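Local coordinates for 378aa long hypothetical citrate synthase (Sulfolobus tokodaii, PDB 1VGM), which belongs to the citrate synthase family and is a mainly helical protein found here as an assembly of two chains, at residues F230-S235 with D240-E245; K270-L275 with G318-A323; S278-E281 with V286-Y289. One frame throughout, in Å; residues are numbered along the deposited sequence.

Contact 1: F230-S235 with D240-E245; sequences FVEIGS and DKWFEE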
# COMPACT_ATOMS: atom_id res chain seq x y z
N PHE A 230 12.47 -12.40 26.38
CA PHE A 230 13.69 -12.38 27.19
C PHE A 230 13.66 -11.27 28.23
O PHE A 230 14.08 -11.47 29.37
CB PHE A 230 14.91 -12.22 26.28
CG PHE A 230 14.90 -13.13 25.09
CD1 PHE A 230 15.40 -12.70 23.87
CD2 PHE A 230 14.38 -14.42 25.18
CE1 PHE A 230 15.36 -13.53 22.75
CE2 PHE A 230 14.34 -15.26 24.07
CZ PHE A 230 14.84 -14.82 22.86
N VAL A 231 13.17 -10.10 27.85
CA VAL A 231 13.02 -8.99 28.78
C VAL A 231 12.11 -9.40 29.95
O VAL A 231 12.40 -9.12 31.11
CB VAL A 231 12.40 -7.76 28.09
CG1 VAL A 231 12.16 -6.66 29.11
CG2 VAL A 231 13.31 -7.28 26.98
N GLU A 232 11.02 -10.08 29.63
CA GLU A 232 10.10 -10.54 30.66
C GLU A 232 10.72 -11.62 31.56
O GLU A 232 10.52 -11.61 32.77
CB GLU A 232 8.82 -11.07 30.01
CG GLU A 232 7.74 -11.47 31.00
CD GLU A 232 6.40 -11.70 30.33
OE1 GLU A 232 5.65 -10.71 30.15
OE2 GLU A 232 6.09 -12.85 29.97
N ILE A 233 11.47 -12.54 30.96
CA ILE A 233 12.16 -13.55 31.74
C ILE A 233 13.12 -12.93 32.76
O ILE A 233 13.18 -13.38 33.90
CB ILE A 233 12.95 -14.51 30.83
CG1 ILE A 233 11.96 -15.33 30.00
CG2 ILE A 233 13.81 -15.45 31.67
CD1 ILE A 233 12.51 -15.78 28.67
N GLY A 234 13.85 -11.90 32.34
CA GLY A 234 14.55 -11.07 33.30
C GLY A 234 15.97 -11.53 33.58
O GLY A 234 16.91 -10.75 33.54
N SER A 235 16.12 -12.82 33.87
CA SER A 235 17.43 -13.39 34.15
C SER A 235 17.45 -14.85 33.74
O SER A 235 16.41 -15.50 33.64
CB SER A 235 17.73 -13.29 35.64
OG SER A 235 19.13 -13.37 35.87
N ASP A 240 13.72 -21.37 33.07
CA ASP A 240 13.00 -22.64 33.14
C ASP A 240 11.60 -22.47 33.70
O ASP A 240 10.64 -23.02 33.17
CB ASP A 240 13.77 -23.64 34.01
CG ASP A 240 15.05 -24.13 33.35
OD1 ASP A 240 15.43 -25.29 33.58
OD2 ASP A 240 15.67 -23.35 32.59
N LYS A 241 11.48 -21.70 34.78
CA LYS A 241 10.18 -21.38 35.35
C LYS A 241 9.24 -20.77 34.30
O LYS A 241 8.09 -21.18 34.17
CB LYS A 241 10.36 -20.43 36.53
CG LYS A 241 9.07 -19.90 37.13
CD LYS A 241 9.37 -18.90 38.25
CE LYS A 241 8.14 -18.64 39.12
NZ LYS A 241 8.52 -18.04 40.43
N TRP A 242 9.75 -19.78 33.56
CA TRP A 242 8.96 -19.05 32.57
C TRP A 242 8.47 -19.97 31.46
O TRP A 242 7.30 -19.95 31.08
CB TRP A 242 9.80 -17.92 31.97
CG TRP A 242 9.07 -17.07 30.97
CD1 TRP A 242 8.40 -15.90 31.22
CD2 TRP A 242 8.97 -17.29 29.56
NE1 TRP A 242 7.89 -15.39 30.05
CE2 TRP A 242 8.23 -16.22 29.02
CE3 TRP A 242 9.46 -18.28 28.70
CZ2 TRP A 242 7.95 -16.12 27.65
CZ3 TRP A 242 9.18 -18.18 27.33
CH2 TRP A 242 8.44 -17.10 26.82
N PHE A 243 9.38 -20.78 30.94
CA PHE A 243 9.06 -21.70 29.85
C PHE A 243 7.95 -22.67 30.24
O PHE A 243 7.01 -22.89 29.47
CB PHE A 243 10.32 -22.49 29.47
CG PHE A 243 10.17 -23.29 28.21
CD1 PHE A 243 9.66 -24.58 28.24
CD2 PHE A 243 10.56 -22.75 26.99
CE1 PHE A 243 9.53 -25.32 27.06
CE2 PHE A 243 10.44 -23.48 25.80
CZ PHE A 243 9.92 -24.77 25.84
N GLU A 244 8.05 -23.25 31.43
CA GLU A 244 7.05 -24.23 31.87
C GLU A 244 5.70 -23.53 32.05
O GLU A 244 4.66 -24.07 31.67
CB GLU A 244 7.48 -24.89 33.19
CG GLU A 244 6.43 -25.82 33.80
CD GLU A 244 6.23 -27.11 33.00
OE1 GLU A 244 5.18 -27.78 33.18
OE2 GLU A 244 7.11 -27.45 32.20
N GLU A 245 5.72 -22.33 32.61
CA GLU A 245 4.50 -21.61 32.92
C GLU A 245 3.80 -21.11 31.65
O GLU A 245 2.62 -21.38 31.43
CB GLU A 245 4.81 -20.43 33.84
CG GLU A 245 3.60 -19.60 34.23
CD GLU A 245 3.97 -18.37 35.04
OE1 GLU A 245 3.30 -17.33 34.88
OE2 GLU A 245 4.93 -18.44 35.83
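Trp242 reaches from helix 239-249 across to the C-terminal end of helix 222-233, where Glu232 takes its indole N-H and Ile233 lies against one ring face. Followed outward, the tryptophan side chain starts with a CB that points at the other helix and stands 3.9 Å from Ile233 CG1. Its chi1 of -178° sets CG opposite the backbone N and carries the ring toward Glu232 and Ile233. CG is the ring atom nearest to Ile233, 3.5 Å from CG1. That methylene sits over the five-membered ring as a CH-pi contact, 3.6 Å from the centroid and 15° off the normal. Farther along the same face, Trp242 CE3 of the six-membered ring meets Ile233 CD1 at 3.9 Å. On the pyrrole edge NE1 donates to Glu232 OE2 at 3.1 Å; the N-H...O angle is 173°, and the oxygen lies almost in the indole plane. Glu232 receives this bond on the anti lone pair of OE2, with its carboxylate turned well out of the ring plane. One bond at the edge and one aliphatic chain over a face together restrict rotation of the indole. The first helix ends at Ile233, Gly234 breaks away with positive phi, and the turn that follows is tied by Asn238 ND2 to Ile233 O. Two consecutive helices thus meet at a corner closed by a short turn: Ile233 also packs on Ile292, and Phe243 on Leu299, so both helices rest against the long helix 284-304, to which Asp240 adds a salt bridge with Arg295.

Contact 2: K270-L275 with G318-A323; sequences KIFKTL and GIVFYA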
# COMPACT_ATOMS: atom_id res chain seq x y z
N LYS A 270 21.04 -18.92 12.80
CA LYS A 270 22.39 -19.32 13.16
C LYS A 270 23.33 -18.11 13.11
O LYS A 270 24.18 -17.93 13.98
CB LYS A 270 22.91 -20.40 12.20
CG LYS A 270 22.30 -21.78 12.39
CD LYS A 270 22.65 -22.68 11.20
CE LYS A 270 22.46 -24.15 11.50
NZ LYS A 270 23.15 -25.00 10.46
N ILE A 271 23.20 -17.30 12.07
CA ILE A 271 24.12 -16.19 11.87
C ILE A 271 23.83 -15.07 12.86
O ILE A 271 24.74 -14.55 13.50
CB ILE A 271 24.04 -15.65 10.41
CG1 ILE A 271 24.48 -16.75 9.44
CG2 ILE A 271 24.89 -14.40 10.26
CD1 ILE A 271 24.20 -16.45 7.99
N PHE A 272 22.56 -14.70 13.03
CA PHE A 272 22.19 -13.75 14.07
C PHE A 272 22.71 -14.19 15.44
O PHE A 272 23.18 -13.37 16.24
CB PHE A 272 20.67 -13.58 14.14
CG PHE A 272 20.14 -12.54 13.19
CD1 PHE A 272 19.18 -12.87 12.24
CD2 PHE A 272 20.59 -11.23 13.25
CE1 PHE A 272 18.69 -11.91 11.35
CE2 PHE A 272 20.11 -10.27 12.37
CZ PHE A 272 19.15 -10.61 11.42
N LYS A 273 22.62 -15.48 15.72
CA LYS A 273 23.06 -15.98 17.02
C LYS A 273 24.55 -15.70 17.20
O LYS A 273 24.97 -15.16 18.22
CB LYS A 273 22.78 -17.48 17.14
CG LYS A 273 23.11 -18.07 18.52
CD LYS A 273 22.80 -19.56 18.58
CE LYS A 273 23.43 -20.22 19.81
NZ LYS A 273 22.82 -19.73 21.07
N THR A 274 25.35 -16.06 16.20
CA THR A 274 26.80 -15.86 16.27
C THR A 274 27.13 -14.38 16.43
O THR A 274 28.06 -14.02 17.16
CB THR A 274 27.51 -16.41 15.01
OG1 THR A 274 27.13 -15.64 13.86
CG2 THR A 274 27.10 -17.83 14.76
N LEU A 275 26.38 -13.51 15.76
CA LEU A 275 26.49 -12.08 16.02
C LEU A 275 26.18 -11.75 17.47
O LEU A 275 26.97 -11.08 18.14
CB LEU A 275 25.53 -11.31 15.11
CG LEU A 275 25.87 -11.37 13.62
CD1 LEU A 275 24.78 -10.66 12.84
CD2 LEU A 275 27.25 -10.73 13.38
N GLY A 318 16.65 -9.46 17.41
CA GLY A 318 16.44 -8.32 18.28
C GLY A 318 17.56 -8.12 19.30
O GLY A 318 17.85 -6.98 19.65
N ILE A 319 18.16 -9.20 19.76
CA ILE A 319 19.31 -9.11 20.65
C ILE A 319 20.47 -8.44 19.91
O ILE A 319 21.23 -7.67 20.50
CB ILE A 319 19.76 -10.51 21.15
CG1 ILE A 319 18.71 -11.09 22.11
CG2 ILE A 319 21.11 -10.42 21.86
CD1 ILE A 319 19.00 -12.52 22.55
N VAL A 320 20.61 -8.73 18.62
CA VAL A 320 21.58 -8.03 17.79
C VAL A 320 21.27 -6.54 17.67
O VAL A 320 22.15 -5.70 17.89
CB VAL A 320 21.65 -8.62 16.36
CG1 VAL A 320 22.64 -7.82 15.51
CG2 VAL A 320 22.06 -10.10 16.42
N PHE A 321 20.02 -6.21 17.34
CA PHE A 321 19.60 -4.81 17.22
C PHE A 321 19.74 -4.08 18.55
O PHE A 321 20.14 -2.91 18.59
CB PHE A 321 18.13 -4.73 16.77
CG PHE A 321 17.86 -5.35 15.43
CD1 PHE A 321 16.57 -5.77 15.09
CD2 PHE A 321 18.87 -5.53 14.50
CE1 PHE A 321 16.30 -6.35 13.85
CE2 PHE A 321 18.61 -6.10 13.26
CZ PHE A 321 17.33 -6.52 12.93
N TYR A 322 19.39 -4.76 19.64
CA TYR A 322 19.63 -4.26 20.99
C TYR A 322 21.11 -3.96 21.23
O TYR A 322 21.45 -2.89 21.72
CB TYR A 322 19.14 -5.29 22.02
CG TYR A 322 19.44 -4.92 23.45
CD1 TYR A 322 18.66 -3.98 24.13
CD2 TYR A 322 20.48 -5.53 24.14
CE1 TYR A 322 18.93 -3.64 25.45
CE2 TYR A 322 20.76 -5.20 25.46
CZ TYR A 322 19.98 -4.26 26.11
OH TYR A 322 20.26 -3.95 27.42
N ALA A 323 21.98 -4.91 20.87
CA ALA A 323 23.42 -4.74 21.06
C ALA A 323 23.94 -3.55 20.26
O ALA A 323 24.88 -2.86 20.68
CB ALA A 323 24.17 -6.01 20.63
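Phe272 and Leu275, one helical turn apart on helix 267-280, face Val320 of helix 314-323, and the two backbones come nearest at Leu275 and Val320, whose CA atoms are 6.6 Å apart. No hydrogen bond crosses; the join is made by apolar atoms and one carbonyl. Val320 carries the contact, its CB directed at the partner helix. Its chi1 of 178° places CG1 opposite the backbone N and leaves CG2 beside that N, and it is CG2 that does the touching. This one methyl meets three groups: Phe272 O at 3.5 Å, Phe272 CD2 at 3.7 Å, and Leu275 CB at 3.9 Å. It comes to the phenyl ring at an edge, near the ring plane, rather than over a face. The phenylalanine reaches this position from a backbone bond that does not aim directly at the valine; its chi1 of -86° swings CG beside its own N, and the side chains cross at about a right angle. Leu275, by contrast, points at the other helix but brings only CB close. Away from the interface, Thr274 OG1 donates to Ile271 O at 2.7 Å, and the same carbonyl accepts Leu275 N of the helix backbone, so a side-chain bond reinforces this turn. Helix 168-180 closes over the aromatic side, where Ser177 touches both Phe272 and Phe321 and Leu180 packs on Phe272 and Ile271. On another flank helix 284-304 meets both partners, through the Lys273-Glu297 salt bridge and Ala293 against Ile319, which makes the contact part of the buried helical interior of the fold.

Contact 3: S278-E281 with V286-Y289; sequences SFAE and VKKY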
# COMPACT_ATOMS: atom_id res chain seq x y z
N SER A 278 28.88 -12.75 19.90
CA SER A 278 30.11 -11.98 19.91
C SER A 278 29.93 -10.73 20.75
O SER A 278 30.82 -10.35 21.51
CB SER A 278 30.51 -11.58 18.50
OG SER A 278 31.41 -10.49 18.53
N PHE A 279 28.78 -10.10 20.61
CA PHE A 279 28.47 -8.91 21.37
C PHE A 279 28.41 -9.27 22.85
O PHE A 279 28.85 -8.49 23.70
CB PHE A 279 27.13 -8.33 20.93
CG PHE A 279 27.21 -7.46 19.71
CD1 PHE A 279 26.46 -7.75 18.58
CD2 PHE A 279 28.02 -6.32 19.70
CE1 PHE A 279 26.52 -6.94 17.45
CE2 PHE A 279 28.08 -5.50 18.58
CZ PHE A 279 27.32 -5.81 17.45
N ALA A 280 27.89 -10.45 23.14
CA ALA A 280 27.71 -10.88 24.53
C ALA A 280 29.01 -10.94 25.30
O ALA A 280 29.03 -10.67 26.50
CB ALA A 280 27.03 -12.24 24.56
N GLU A 281 30.11 -11.28 24.64
CA GLU A 281 31.35 -11.45 25.38
C GLU A 281 32.04 -10.13 25.67
O GLU A 281 33.01 -10.08 26.42
CB GLU A 281 32.31 -12.42 24.66
CG GLU A 281 32.60 -12.14 23.19
CD GLU A 281 33.47 -13.22 22.55
OE1 GLU A 281 34.65 -13.36 22.95
OE2 GLU A 281 32.98 -13.94 21.65
N VAL A 286 23.98 -7.32 27.00
CA VAL A 286 23.70 -8.23 25.89
C VAL A 286 23.83 -9.68 26.35
O VAL A 286 23.00 -10.53 26.01
CB VAL A 286 24.65 -7.99 24.70
CG1 VAL A 286 24.36 -9.00 23.60
CG2 VAL A 286 24.49 -6.56 24.17
N LYS A 287 24.87 -9.95 27.13
CA LYS A 287 25.15 -11.30 27.60
C LYS A 287 23.97 -11.81 28.43
O LYS A 287 23.59 -12.98 28.33
CB LYS A 287 26.43 -11.30 28.44
CG LYS A 287 26.85 -12.68 28.93
CD LYS A 287 28.27 -12.64 29.49
CE LYS A 287 28.65 -13.93 30.19
NZ LYS A 287 27.86 -14.11 31.44
N LYS A 288 23.40 -10.93 29.24
CA LYS A 288 22.23 -11.27 30.04
C LYS A 288 21.16 -11.86 29.14
O LYS A 288 20.65 -12.94 29.41
CB LYS A 288 21.69 -10.02 30.75
CG LYS A 288 20.48 -10.30 31.65
CD LYS A 288 20.24 -9.17 32.65
CE LYS A 288 19.42 -8.02 32.06
NZ LYS A 288 18.00 -8.41 31.82
N TYR A 289 20.82 -11.16 28.07
CA TYR A 289 19.71 -11.59 27.24
C TYR A 289 20.11 -12.76 26.36
O TYR A 289 19.31 -13.67 26.12
CB TYR A 289 19.20 -10.42 26.39
CG TYR A 289 18.48 -9.39 27.21
CD1 TYR A 289 18.84 -8.04 27.16
CD2 TYR A 289 17.45 -9.76 28.09
CE1 TYR A 289 18.21 -7.10 27.95
CE2 TYR A 289 16.81 -8.83 28.89
CZ TYR A 289 17.20 -7.50 28.82
OH TYR A 289 16.58 -6.57 29.62
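Ala280 and Lys287 meet in a tight, largely apolar contact at the corner where helix 267-280 turns into helix 284-304. The backbones nearly touch, with the CA atoms of Ala280 and Lys287 4.0 Å apart, and the small methyl suits so close an approach: Ala280 CB lies 3.7 Å from Lys287 CA. The carbonyl of the same residue also faces the lysine, Ala280 O lying 3.3 Å from Lys287 CB, and the lysine's aliphatic chain runs on past that carbonyl, CD at 3.7 Å from Ala280 O. With CG opposite the backbone N (chi1 -177°), the chain extends until it bends at the last torsion, and NZ forms a salt bridge with Glu291 one turn along. Such a corner between consecutive helices belongs to the mainly helical citrate synthase fold, and Asn283 OD1 accepts Val286 N in the first turn of the second helix. Val286 aims CG1 at the end of the first helix, where it meets Phe279 CB at 3.9 Å and Ala280 N at 3.8 Å. The phenyl ring of Phe279 leads away from Val286, yet both residues also pack against Ala323 of helix 314-323.

Along the chain contact 1 closes first; contact 2 then opens on helix 267-280, and contact 3 falls between its two halves. Contacts 2 and 3 share that helix, with centres about 9 Å apart, and meet directly where Ala323 CB packs 3.5 Å from Phe279 CG. The centre of contact 1 lies about 19 Å from that of contact 2 and 17 Å from that of contact 3. It joins the former through Phe230 against Ile319, and the latter through Val231 against Tyr289 and a probable hydrogen bond from Lys288 NZ to Gly234 O. Helix 284-304 supplies one half of contact 3 and packs against both helices of contacts 1 and 2, uniting two corners between consecutive helices and one pair of helices far apart in sequence.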